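Local coordinates for protein class B carbapenemase GOB-18 (Elizabethkingia meningoseptica, PDB 5K0W) that is a dizinc metallo-beta-lactamase of subclass B3, which probably hydrolyses beta-lactam antibiotics, carbapenems among them, with two bound zinc ions, at residues 62-67 and 91-96. Residues are numbered along the deposited sequence; the frame is centred on the assembly and turned at random.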
ATOM      1  N   GLY A  62      12.908 -14.604   7.477  1.00 23.67           N
ATOM      2  CA  GLY A  62      11.472 -14.568   7.225  1.00 22.76           C
ATOM      3  C   GLY A  62      11.032 -13.578   6.163  1.00 27.35           C
ATOM      4  O   GLY A  62      11.864 -12.943   5.520  1.00 27.32           O
ATOM      5  N   ASN A  63       9.706 -13.428   5.976  1.00 23.59           N
ATOM      6  CA  ASN A  63       9.127 -12.552   4.955  1.00 22.19           C
ATOM      7  C   ASN A  63       8.283 -11.406   5.483  1.00 24.99           C
ATOM      8  O   ASN A  63       7.715 -11.471   6.580  1.00 22.58           O
ATOM      9  CB  ASN A  63       8.284 -13.353   3.965  1.00 19.59           C
ATOM     10  CG  ASN A  63       8.987 -14.491   3.304  1.00 26.66           C
ATOM     11  OD1 ASN A  63      10.204 -14.483   3.085  1.00 29.63           O
ATOM     12  ND2 ASN A  63       8.216 -15.496   2.952  1.00 12.16           N
ATOM     13  N   ILE A  64       8.176 -10.360   4.646  1.00 21.45           N
ATOM     14  CA  ILE A  64       7.378  -9.174   4.917  1.00 20.19           C
ATOM     15  C   ILE A  64       6.375  -9.059   3.784  1.00 23.23           C
ATOM     16  O   ILE A  64       6.728  -9.248   2.615  1.00 21.21           O
ATOM     17  CB  ILE A  64       8.268  -7.896   5.027  1.00 22.37           C
ATOM     18  CG1 ILE A  64       9.348  -8.052   6.128  1.00 22.50           C
ATOM     19  CG2 ILE A  64       7.409  -6.631   5.237  1.00 20.80           C
ATOM     20  CD1 ILE A  64      10.558  -7.058   6.087  1.00 28.27           C
ATOM     21  N   LEU A  65       5.122  -8.769   4.134  1.00 20.30           N
ATOM     22  CA  LEU A  65       4.096  -8.538   3.138  1.00 19.59           C
ATOM     23  C   LEU A  65       3.504  -7.131   3.319  1.00 19.50           C
ATOM     24  O   LEU A  65       3.009  -6.802   4.404  1.00 14.73           O
ATOM     25  CB  LEU A  65       3.017  -9.622   3.174  1.00 20.25           C
ATOM     26  CG  LEU A  65       2.021  -9.587   2.015  1.00 25.61           C
ATOM     27  CD1 LEU A  65       2.600 -10.249   0.784  1.00 25.71           C
ATOM     28  CD2 LEU A  65       0.709 -10.238   2.410  1.00 27.42           C
ATOM     29  N   ILE A  66       3.616  -6.292   2.263  1.00 16.84           N
ATOM     30  CA  ILE A  66       3.029  -4.949   2.249  1.00 17.18           C
ATOM     31  C   ILE A  66       1.786  -5.016   1.363  1.00 21.97           C
ATOM     32  O   ILE A  66       1.900  -5.404   0.201  1.00 20.85           O
ATOM     33  CB  ILE A  66       4.009  -3.829   1.803  1.00 19.67           C
ATOM     34  CG1 ILE A  66       5.294  -3.847   2.620  1.00 19.07           C
ATOM     35  CG2 ILE A  66       3.347  -2.457   1.866  1.00 20.52           C
ATOM     36  CD1 ILE A  66       6.454  -3.959   1.784  1.00 25.25           C
ATOM     37  N   ASN A  67       0.606  -4.667   1.922  1.00 20.45           N
ATOM     38  CA  ASN A  67      -0.728  -4.656   1.270  1.00 21.82           C
ATOM     39  C   ASN A  67      -1.328  -6.022   0.903  1.00 26.68           C
ATOM     40  O   ASN A  67      -0.571  -6.943   0.584  1.00 26.21           O
ATOM     41  CB  ASN A  67      -0.844  -3.635   0.130  1.00 21.68           C
ATOM     42  CG  ASN A  67      -0.491  -2.229   0.545  1.00 35.43           C
ATOM     43  OD1 ASN A  67      -0.410  -1.880   1.734  1.00 21.60           O
ATOM     44  ND2 ASN A  67      -0.244  -1.400  -0.439  1.00 30.95           N
ATOM     45  N   ILE A  91       5.714 -15.390   6.553  1.00 25.56           N
ATOM     46  CA  ILE A  91       5.494 -13.948   6.634  1.00 24.02           C
ATOM     47  C   ILE A  91       5.579 -13.623   8.125  1.00 26.26           C
ATOM     48  O   ILE A  91       4.796 -14.140   8.926  1.00 25.76           O
ATOM     49  CB  ILE A  91       4.158 -13.472   6.007  1.00 26.78           C
ATOM     50  CG1 ILE A  91       4.108 -13.775   4.482  1.00 26.75           C
ATOM     51  CG2 ILE A  91       3.941 -11.967   6.287  1.00 26.91           C
ATOM     52  CD1 ILE A  91       2.679 -13.769   3.877  1.00 31.11           C
ATOM     53  N   LYS A  92       6.593 -12.852   8.497  1.00 22.09           N
ATOM     54  CA  LYS A  92       6.838 -12.465   9.876  1.00 21.24           C
ATOM     55  C   LYS A  92       6.219 -11.116  10.218  1.00 22.63           C
ATOM     56  O   LYS A  92       5.877 -10.900  11.383  1.00 20.73           O
ATOM     57  CB  LYS A  92       8.351 -12.480  10.175  1.00 23.49           C
ATOM     58  CG  LYS A  92       8.791 -13.700  10.981  1.00 24.82           C
ATOM     59  CD  LYS A  92       8.939 -14.960  10.163  1.00 25.99           C
ATOM     60  CE  LYS A  92       9.549 -16.086  10.964  1.00 37.35           C
ATOM     61  NZ  LYS A  92       9.846 -17.275  10.118  1.00 45.61           N
ATOM     62  N   ILE A  93       6.083 -10.208   9.203  1.00 18.41           N
ATOM     63  CA  ILE A  93       5.543  -8.847   9.351  1.00 17.90           C
ATOM     64  C   ILE A  93       4.536  -8.478   8.248  1.00 19.50           C
ATOM     65  O   ILE A  93       4.784  -8.694   7.069  1.00 17.60           O
ATOM     66  CB  ILE A  93       6.686  -7.783   9.467  1.00 21.44           C
ATOM     67  CG1 ILE A  93       7.656  -8.092  10.635  1.00 21.78           C
ATOM     68  CG2 ILE A  93       6.123  -6.350   9.610  1.00 23.20           C
ATOM     69  CD1 ILE A  93       9.038  -7.576  10.453  1.00 29.34           C
ATOM     70  N   LEU A  94       3.431  -7.865   8.646  1.00 17.24           N
ATOM     71  CA  LEU A  94       2.406  -7.359   7.736  1.00 17.84           C
ATOM     72  C   LEU A  94       2.426  -5.820   7.784  1.00 24.96           C
ATOM     73  O   LEU A  94       2.399  -5.252   8.877  1.00 24.89           O
ATOM     74  CB  LEU A  94       1.017  -7.908   8.122  1.00 17.34           C
ATOM     75  CG  LEU A  94       0.809  -9.402   7.863  1.00 21.98           C
ATOM     76  CD1 LEU A  94      -0.208  -9.997   8.810  1.00 20.96           C
ATOM     77  CD2 LEU A  94       0.423  -9.654   6.410  1.00 26.65           C
ATOM     78  N   LEU A  95       2.534  -5.154   6.612  1.00 23.36           N
ATOM     79  CA  LEU A  95       2.561  -3.682   6.497  1.00 23.56           C
ATOM     80  C   LEU A  95       1.477  -3.135   5.547  1.00 27.35           C
ATOM     81  O   LEU A  95       0.940  -3.881   4.724  1.00 26.46           O
ATOM     82  CB  LEU A  95       3.960  -3.140   6.142  1.00 23.70           C
ATOM     83  CG  LEU A  95       5.123  -3.537   7.079  1.00 29.24           C
ATOM     84  CD1 LEU A  95       6.467  -3.156   6.475  1.00 29.30           C
ATOM     85  CD2 LEU A  95       4.999  -2.879   8.436  1.00 32.70           C
ATOM     86  N   LEU A  96       1.151  -1.833   5.683  1.00 23.77           N
ATOM     87  CA  LEU A  96       0.087  -1.149   4.947  1.00 22.91           C
ATOM     88  C   LEU A  96       0.498   0.192   4.394  1.00 25.28           C
ATOM     89  O   LEU A  96       1.156   0.957   5.095  1.00 26.42           O
ATOM     90  CB  LEU A  96      -1.065  -0.872   5.925  1.00 23.20           C
ATOM     91  CG  LEU A  96      -2.267  -1.794   5.928  1.00 28.27           C
ATOM     92  CD1 LEU A  96      -3.321  -1.244   6.854  1.00 27.95           C
ATOM     93  CD2 LEU A  96      -2.837  -1.967   4.523  1.00 30.75           C
TER
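The carboxamide of Asn67 meets Leu96 by its oxygen: OD1 lies 3.3 Å from Leu96 CA, with the methyl CD2 of Leu96 also near it. Its other end, ND2, is hydrogen-bonded to Thr97 OG1, just beyond segment 91-96. With chi1 at -55°, CG sits beside the backbone N and the group leans across to the neighbouring strand. Behind it the peptides of two parallel strands, 62-66 and 91-95, are hydrogen-bonded in a ladder. Leu65 N bonds to Ile93 O at 3.0 Å, Leu95 N to Leu65 O at 2.8 Å, and Asn67 N to Leu95 O. At the start the register slips by one residue: Asn63 O takes Lys92 N at 2.6 Å and, weakly, Ile93 N, which marks a beta bulge. Ile64, Ile66, Ile93 and Leu95 share one face of the sheet, where Leu95 CD1 touches both Ile64 CG2 (3.8 Å) and Ile66 CG1 (4.1 Å). This face packs partly on strand 159-162 of the second sheet. Asn63, Leu65, Ile91 and Leu94 take the opposite face; there Leu65 CB touches Ile91 CG2 at 4.0 Å, and its CD2 meets Leu94 CD2. Helix 73-83 connects the two strands, making a beta-alpha-beta unit of the metallo-beta-lactamase fold. The Asn67 side chain ends about 4 Å from that of the zinc ligand His103, which places this end of the strand pair beside the dizinc site.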